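PDB 2XPI: anaphase-promoting complex subunit cut9 from Schizosaccharomyces pombe, which serves as a TPR-repeat subunit of the anaphase-promoting complex, the ubiquitin ligase that controls mitosis and G1, forming homodimers and binding hcn1. Local coordinates for residues N387-A392 / A418-H423; S428-A433 / Y444-M449; M449-M452 / L458-N461. One frame throughout, in Å; residues are numbered along the deposited sequence.

Contact 1 (N387-A392 / A418-H423); sequences NKISEA and AIEGEH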
loop_
_atom_site.group_PDB
_atom_site.type_symbol
_atom_site.label_atom_id
_atom_site.label_comp_id
_atom_site.label_asym_id
_atom_site.label_seq_id
_atom_site.Cartn_x
_atom_site.Cartn_y
_atom_site.Cartn_z
ATOM N N ASN A 387 -36.769 7.190 8.688
ATOM C CA ASN A 387 -37.051 8.348 9.508
ATOM C C ASN A 387 -36.278 8.432 10.809
ATOM O O ASN A 387 -36.763 8.995 11.787
ATOM C CB ASN A 387 -38.536 8.407 9.805
ATOM C CG ASN A 387 -39.175 9.622 9.224
ATOM O OD1 ASN A 387 -39.143 10.701 9.825
ATOM N ND2 ASN A 387 -39.740 9.474 8.023
ATOM N N LYS A 388 -35.082 7.868 10.829
ATOM C CA LYS A 388 -34.201 8.012 11.975
ATOM C C LYS A 388 -33.241 9.121 11.621
ATOM O O LYS A 388 -32.165 8.884 11.102
ATOM C CB LYS A 388 -33.462 6.704 12.256
ATOM C CG LYS A 388 -34.272 5.701 13.053
ATOM C CD LYS A 388 -33.528 4.386 13.206
ATOM C CE LYS A 388 -34.063 3.539 14.372
ATOM N NZ LYS A 388 -33.707 4.103 15.715
ATOM N N ILE A 389 -33.659 10.347 11.882
ATOM C CA ILE A 389 -32.993 11.522 11.336
ATOM C C ILE A 389 -31.630 11.827 11.991
ATOM O O ILE A 389 -30.695 12.258 11.311
ATOM C CB ILE A 389 -33.943 12.739 11.393
ATOM C CG1 ILE A 389 -35.265 12.379 10.715
ATOM C CG2 ILE A 389 -33.309 13.968 10.749
ATOM C CD1 ILE A 389 -35.094 11.937 9.272
ATOM N N SER A 390 -31.519 11.587 13.295
ATOM C CA SER A 390 -30.264 11.778 14.002
ATOM C C SER A 390 -29.145 10.916 13.405
ATOM O O SER A 390 -28.057 11.413 13.107
ATOM C CB SER A 390 -30.421 11.439 15.488
ATOM O OG SER A 390 -31.717 11.768 15.957
ATOM N N GLU A 391 -29.398 9.624 13.240
ATOM C CA GLU A 391 -28.346 8.737 12.770
ATOM C C GLU A 391 -28.106 8.930 11.262
ATOM O O GLU A 391 -27.003 8.708 10.760
ATOM C CB GLU A 391 -28.617 7.278 13.169
ATOM C CG GLU A 391 -30.080 6.874 13.161
ATOM C CD GLU A 391 -30.852 7.326 14.407
ATOM O OE1 GLU A 391 -30.615 6.751 15.495
ATOM O OE2 GLU A 391 -31.712 8.239 14.295
ATOM N N ALA A 392 -29.127 9.388 10.551
ATOM C CA ALA A 392 -28.935 9.789 9.169
ATOM C C ALA A 392 -27.987 10.987 9.114
ATOM O O ALA A 392 -27.002 10.969 8.374
ATOM C CB ALA A 392 -30.251 10.115 8.521
ATOM N N ALA A 418 -33.001 20.199 7.475
ATOM C CA ALA A 418 -34.279 20.788 7.087
ATOM C C ALA A 418 -35.389 20.106 7.863
ATOM O O ALA A 418 -36.210 20.781 8.489
ATOM C CB ALA A 418 -34.513 20.699 5.607
ATOM N N ILE A 419 -35.385 18.774 7.869
ATOM C CA ILE A 419 -36.416 18.019 8.586
ATOM C C ILE A 419 -36.489 18.359 10.083
ATOM O O ILE A 419 -37.577 18.463 10.632
ATOM C CB ILE A 419 -36.246 16.504 8.413
ATOM C CG1 ILE A 419 -37.010 16.020 7.197
ATOM C CG2 ILE A 419 -36.771 15.757 9.622
ATOM C CD1 ILE A 419 -36.163 15.176 6.274
ATOM N N GLU A 420 -35.336 18.530 10.729
ATOM C CA GLU A 420 -35.284 18.898 12.147
ATOM C C GLU A 420 -35.697 20.342 12.418
ATOM O O GLU A 420 -35.826 20.751 13.569
ATOM C CB GLU A 420 -33.881 18.672 12.722
ATOM C CG GLU A 420 -33.557 17.232 13.095
ATOM C CD GLU A 420 -34.806 16.399 13.383
ATOM O OE1 GLU A 420 -35.581 16.168 12.426
ATOM O OE2 GLU A 420 -35.015 15.962 14.546
ATOM N N GLY A 421 -35.894 21.117 11.360
ATOM C CA GLY A 421 -36.190 22.528 11.523
ATOM C C GLY A 421 -34.953 23.375 11.740
ATOM O O GLY A 421 -35.052 24.506 12.144
ATOM N N GLU A 422 -33.777 22.834 11.469
ATOM C CA GLU A 422 -32.546 23.601 11.628
ATOM C C GLU A 422 -32.210 24.382 10.363
ATOM O O GLU A 422 -31.281 24.036 9.625
ATOM C CB GLU A 422 -31.392 22.670 11.951
ATOM C CG GLU A 422 -30.512 23.172 13.042
ATOM C CD GLU A 422 -30.774 22.431 14.313
ATOM O OE1 GLU A 422 -31.026 21.203 14.227
ATOM O OE2 GLU A 422 -30.738 23.072 15.387
ATOM N N HIS A 423 -32.968 25.438 10.118
ATOM C CA HIS A 423 -32.882 26.167 8.867
ATOM C C HIS A 423 -31.490 26.672 8.507
ATOM O O HIS A 423 -31.056 26.473 7.383
ATOM C CB HIS A 423 -33.894 27.317 8.836
ATOM C CG HIS A 423 -35.270 26.900 9.228
ATOM N ND1 HIS A 423 -35.909 25.822 8.649
ATOM C CD2 HIS A 423 -36.118 27.388 10.164
ATOM C CE1 HIS A 423 -37.098 25.674 9.203
ATOM N NE2 HIS A 423 -37.251 26.612 10.123
#
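The shortest backbone bond of these segments, Gly421 N to Ala418 O at 2.9 Å, closes a turn around Ile419 and Glu420, the two residues that meet Ile389. Gly421 has a positive phi, and the bonds running back into the last turn make this a Schellman motif that ends helix 407-420. No hydrogen bond links the two segments; Ile389 does the work with both of its branches. Its CG1 lies 3.9 Å from CG2 of Ile419, the two side chains crossing at about a right angle. The other branch, CG2, stands anti to the backbone N (CG1 has chi1 -53°) and meets Glu420, with OE1 3.6 Å from that CG2. The bend at chi2 of Glu420 brings the carboxylate back beside this isoleucine methyl. Glu420 CG, 4.0 Å from Ile389 CG2, adds an aliphatic contact. Replacing Ile389 by an alanine would probably leave the Ile419 methyl without its mate and open a gap beside the stem of Glu420. Leu384 on the preceding helix 373-385 touches Ile389 too, while Ala418 packs on a basic side chain of another protein chain. This is a small contact at the surface, where the start of a helix in TPR 9 meets the end of one in TPR 10, neighbouring units of the stacked helical repeats that build a TPR solenoid.

Contact 2 (S428-A433 / Y444-M449); sequences SAYTTA and YLFLGM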
loop_
_atom_site.group_PDB
_atom_site.type_symbol
_atom_site.label_atom_id
_atom_site.label_comp_id
_atom_site.label_asym_id
_atom_site.label_seq_id
_atom_site.Cartn_x
_atom_site.Cartn_y
_atom_site.Cartn_z
ATOM N N SER A 428 -26.480 26.347 5.160
ATOM C CA SER A 428 -25.039 26.108 4.990
ATOM C C SER A 428 -24.787 24.904 4.094
ATOM O O SER A 428 -24.108 25.008 3.078
ATOM C CB SER A 428 -24.356 25.837 6.321
ATOM O OG SER A 428 -24.363 26.986 7.135
ATOM N N ALA A 429 -25.336 23.758 4.479
ATOM C CA ALA A 429 -25.137 22.543 3.724
ATOM C C ALA A 429 -25.604 22.687 2.278
ATOM O O ALA A 429 -24.897 22.248 1.382
ATOM C CB ALA A 429 -25.805 21.348 4.419
ATOM N N TYR A 430 -26.762 23.308 2.035
ATOM C CA TYR A 430 -27.248 23.481 0.654
ATOM C C TYR A 430 -26.373 24.441 -0.145
ATOM O O TYR A 430 -26.261 24.312 -1.358
ATOM C CB TYR A 430 -28.687 24.016 0.586
ATOM C CG TYR A 430 -29.766 23.029 0.926
ATOM C CD1 TYR A 430 -29.796 21.759 0.355
ATOM C CD2 TYR A 430 -30.777 23.376 1.821
ATOM C CE1 TYR A 430 -30.807 20.850 0.691
ATOM C CE2 TYR A 430 -31.792 22.494 2.147
ATOM C CZ TYR A 430 -31.803 21.239 1.587
ATOM O OH TYR A 430 -32.812 20.390 1.938
ATOM N N THR A 431 -25.790 25.435 0.512
ATOM C CA THR A 431 -24.941 26.337 -0.234
ATOM C C THR A 431 -23.587 25.685 -0.491
ATOM O O THR A 431 -23.088 25.768 -1.614
ATOM C CB THR A 431 -24.835 27.759 0.370
ATOM O OG1 THR A 431 -24.175 27.694 1.619
ATOM C CG2 THR A 431 -26.214 28.352 0.594
ATOM N N THR A 432 -23.001 24.994 0.490
ATOM C CA THR A 432 -21.808 24.233 0.116
ATOM C C THR A 432 -22.105 23.154 -0.943
ATOM O O THR A 432 -21.247 22.840 -1.756
ATOM C CB THR A 432 -20.876 23.717 1.278
ATOM O OG1 THR A 432 -20.649 22.314 1.126
ATOM C CG2 THR A 432 -21.366 24.037 2.683
ATOM N N ALA A 433 -23.327 22.638 -0.987
ATOM C CA ALA A 433 -23.679 21.673 -2.030
ATOM C C ALA A 433 -23.885 22.309 -3.394
ATOM O O ALA A 433 -23.657 21.671 -4.409
ATOM C CB ALA A 433 -24.897 20.865 -1.642
ATOM N N TYR A 444 -30.649 25.234 -5.853
ATOM C CA TYR A 444 -31.424 26.481 -5.723
ATOM C C TYR A 444 -32.877 26.212 -5.352
ATOM O O TYR A 444 -33.518 27.023 -4.680
ATOM C CB TYR A 444 -31.442 27.264 -7.025
ATOM C CG TYR A 444 -30.113 27.855 -7.389
ATOM C CD1 TYR A 444 -29.132 28.026 -6.441
ATOM C CD2 TYR A 444 -29.845 28.237 -8.685
ATOM C CE1 TYR A 444 -27.933 28.554 -6.767
ATOM C CE2 TYR A 444 -28.646 28.768 -9.025
ATOM C CZ TYR A 444 -27.689 28.930 -8.065
ATOM O OH TYR A 444 -26.469 29.461 -8.419
ATOM N N LEU A 445 -33.397 25.092 -5.839
ATOM C CA LEU A 445 -34.701 24.618 -5.436
ATOM C C LEU A 445 -34.745 24.515 -3.920
ATOM O O LEU A 445 -35.616 25.095 -3.261
ATOM C CB LEU A 445 -34.959 23.245 -6.033
ATOM C CG LEU A 445 -36.403 23.029 -6.436
ATOM C CD1 LEU A 445 -36.610 21.658 -7.056
ATOM C CD2 LEU A 445 -37.284 23.243 -5.226
ATOM N N PHE A 446 -33.788 23.779 -3.367
ATOM C CA PHE A 446 -33.783 23.510 -1.947
ATOM C C PHE A 446 -33.529 24.787 -1.136
ATOM O O PHE A 446 -34.159 25.017 -0.100
ATOM C CB PHE A 446 -32.754 22.435 -1.617
ATOM C CG PHE A 446 -32.984 21.122 -2.330
ATOM C CD1 PHE A 446 -34.255 20.705 -2.650
ATOM C CD2 PHE A 446 -31.916 20.289 -2.651
ATOM C CE1 PHE A 446 -34.466 19.485 -3.302
ATOM C CE2 PHE A 446 -32.119 19.065 -3.302
ATOM C CZ PHE A 446 -33.383 18.665 -3.628
ATOM N N LEU A 447 -32.600 25.614 -1.602
ATOM C CA LEU A 447 -32.369 26.901 -0.963
ATOM C C LEU A 447 -33.674 27.722 -0.943
ATOM O O LEU A 447 -33.978 28.375 0.039
ATOM C CB LEU A 447 -31.265 27.684 -1.683
ATOM C CG LEU A 447 -29.809 27.741 -1.192
ATOM C CD1 LEU A 447 -29.673 27.270 0.243
ATOM C CD2 LEU A 447 -28.881 26.957 -2.114
ATOM N N GLY A 448 -34.437 27.680 -2.030
ATOM C CA GLY A 448 -35.702 28.383 -2.097
ATOM C C GLY A 448 -36.700 27.892 -1.053
ATOM O O GLY A 448 -37.309 28.693 -0.338
ATOM N N MET A 449 -36.858 26.572 -0.961
ATOM C CA MET A 449 -37.805 25.944 -0.049
ATOM C C MET A 449 -37.474 26.212 1.398
ATOM O O MET A 449 -38.366 26.368 2.245
ATOM C CB MET A 449 -37.831 24.443 -0.273
ATOM C CG MET A 449 -38.342 24.051 -1.667
ATOM S SD MET A 449 -38.126 22.283 -1.927
ATOM C CE MET A 449 -39.060 21.723 -0.499
#
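Tyr430 and Phe446 both start out with CG anti to their own carbonyl carbon, chi1 -74° and -59°, and these settings put the tyrosine ring beside the base of the phenylalanine. Phe446 CB sits over one face of that ring as a CH-pi contact, 3.5 Å from the Tyr430 ring centroid, and its closest ring atom is Tyr430 CE1 at 3.4 Å. The Phe446 ring itself runs on away from helix 428-433: the ring planes are inclined by 38°, neither stacked nor edge-to-face. His415 on helix 407-420 takes up that ring in an edge-to-face pair. The next residue, Leu447, reaches across with CD1, which touches both Tyr430 CB at 3.4 Å and Thr431 CG2 at 3.6 Å. Leu447 and Thr431 meet at about a right angle. The two helical segments run nearly antiparallel, their axes 9.4 Å apart at closest approach, and they join TPR 10 to TPR 11. Ala414 of helix 407-420 also touches Tyr430. With no hydrogen bond across the interface, the segments meet mainly through aliphatic carbons and one face of the tyrosine ring, and the polar end of Tyr430 is used by a partner outside these helices: its OH bonds to a basic side chain of another protein chain, so one residue serves both the buried helix packing and the partner surface.

Contact 3 (M449-M452 / L458-N461); sequences MQHM and LLAN
Leu459 lays its CD2 methyl over one face of the His451 imidazole, 3.5 Å from the ring centroid and 18° off the ring normal. The methyl is displaced toward the rim, nearest to His451 CE1 at 3.4 Å, and makes a CH-pi contact. Leu459 CG is anti to the backbone N (chi1 -153°), which carries CD2 over the imidazole. Ala460 sits between the two helices. Its CB lies 3.7 Å from Met452 CG and 4.0 Å from His451 CB, and with only a methyl to fit in, the backbones come close: the CA atoms of His451 and Ala460 are 5.0 Å apart. A small residue where the two helices of one repeat approach each other most closely is a hallmark of the TPR motif, and both segments here belong to TPR 11.

Further out, several neighbours bear on these side chains. The ring of Tyr463, on the same helix as Leu459, meets the imidazole with its plane almost parallel, and Asn456 gives a weak hydrogen bond at His451 ND1; together they are likely to limit how the histidine turns. Ile427 of helix 423-435 also touches it, while Met452 continues past Ala460 to Val483 and Val484 of helix 475-487, in the next repeat. With no hydrogen bond between the segments, this hairpin closes through methyl-to-ring and methyl-to-methylene contacts; toward Leu459 the histidine offers the face of its ring, while its ND1 is left to the weak bond with Asn456.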
loop_
_atom_site.group_PDB
_atom_site.type_symbol
_atom_site.label_atom_id
_atom_site.label_comp_id
_atom_site.label_asym_id
_atom_site.label_seq_id
_atom_site.Cartn_x
_atom_site.Cartn_y
_atom_site.Cartn_z
ATOM N N MET A 449 -36.858 26.572 -0.961
ATOM C CA MET A 449 -37.805 25.944 -0.049
ATOM C C MET A 449 -37.474 26.212 1.398
ATOM O O MET A 449 -38.366 26.368 2.245
ATOM C CB MET A 449 -37.831 24.443 -0.273
ATOM C CG MET A 449 -38.342 24.051 -1.667
ATOM S SD MET A 449 -38.126 22.283 -1.927
ATOM C CE MET A 449 -39.060 21.723 -0.499
ATOM N N GLN A 450 -36.185 26.265 1.683
ATOM C CA GLN A 450 -35.727 26.489 3.035
ATOM C C GLN A 450 -35.913 27.960 3.405
ATOM O O GLN A 450 -36.230 28.274 4.557
ATOM C CB GLN A 450 -34.263 26.064 3.162
ATOM C CG GLN A 450 -33.878 25.646 4.546
ATOM C CD GLN A 450 -34.727 24.508 5.036
ATOM O OE1 GLN A 450 -35.139 24.475 6.194
ATOM N NE2 GLN A 450 -35.020 23.577 4.151
ATOM N N HIS A 451 -35.727 28.864 2.437
ATOM C CA HIS A 451 -35.958 30.289 2.685
ATOM C C HIS A 451 -37.444 30.650 2.789
ATOM O O HIS A 451 -37.812 31.612 3.459
ATOM C CB HIS A 451 -35.240 31.162 1.663
ATOM C CG HIS A 451 -33.787 31.375 1.975
ATOM N ND1 HIS A 451 -33.356 32.103 3.066
ATOM C CD2 HIS A 451 -32.666 30.947 1.346
ATOM C CE1 HIS A 451 -32.035 32.110 3.095
ATOM N NE2 HIS A 451 -31.593 31.417 2.063
ATOM N N MET A 452 -38.298 29.867 2.145
ATOM C CA MET A 452 -39.728 29.967 2.397
ATOM C C MET A 452 -40.054 29.735 3.868
ATOM O O MET A 452 -40.808 30.504 4.463
ATOM C CB MET A 452 -40.500 28.984 1.533
ATOM C CG MET A 452 -40.777 29.535 0.176
ATOM S SD MET A 452 -42.009 28.596 -0.704
ATOM C CE MET A 452 -40.970 27.445 -1.589
ATOM N N LEU A 458 -38.823 37.041 -0.763
ATOM C CA LEU A 458 -38.073 37.683 -1.833
ATOM C C LEU A 458 -36.902 36.780 -2.191
ATOM O O LEU A 458 -36.658 36.475 -3.360
ATOM C CB LEU A 458 -37.587 39.081 -1.440
ATOM C CG LEU A 458 -36.584 39.718 -2.420
ATOM C CD1 LEU A 458 -37.154 40.932 -3.187
ATOM C CD2 LEU A 458 -35.270 40.090 -1.721
ATOM N N LEU A 459 -36.199 36.332 -1.161
ATOM C CA LEU A 459 -35.021 35.510 -1.343
ATOM C C LEU A 459 -35.419 34.162 -1.938
ATOM O O LEU A 459 -34.797 33.689 -2.894
ATOM C CB LEU A 459 -34.315 35.326 -0.009
ATOM C CG LEU A 459 -32.817 35.085 -0.099
ATOM C CD1 LEU A 459 -32.175 36.219 -0.865
ATOM C CD2 LEU A 459 -32.207 34.950 1.288
ATOM N N ALA A 460 -36.465 33.560 -1.376
ATOM C CA ALA A 460 -36.943 32.267 -1.827
ATOM C C ALA A 460 -37.317 32.346 -3.297
ATOM O O ALA A 460 -37.143 31.398 -4.049
ATOM C CB ALA A 460 -38.144 31.820 -0.990
ATOM N N ASN A 461 -37.830 33.486 -3.713
ATOM C CA ASN A 461 -38.201 33.664 -5.099
ATOM C C ASN A 461 -36.971 33.854 -5.989
ATOM O O ASN A 461 -36.943 33.380 -7.116
ATOM C CB ASN A 461 -39.153 34.852 -5.245
ATOM C CG ASN A 461 -39.658 35.010 -6.654
ATOM O OD1 ASN A 461 -40.142 34.054 -7.254
ATOM N ND2 ASN A 461 -39.544 36.216 -7.196
#

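In the fold
Followed from the N terminus, the three contacts come in series, none nested in or crossing another. Contact 1 closes the longest loop, bringing the start of helix 389-402 to the end of helix 407-420 and so tying TPR 9 to TPR 10. The chain then turns into helix 423-435, which contact 2 pairs with helix 442-454 across a short connection, joining TPR 10 to TPR 11. Contact 3 begins on Met449, where contact 2 ends, and shuts the hairpin within TPR 11. All three touch: Ala418 CB packs 4.1 Å from Tyr430 OH, Gly448 O lies against Ala460 CB, and Ala418 also packs on Gln450 of contact 3. The result is one continuous run of the solenoid.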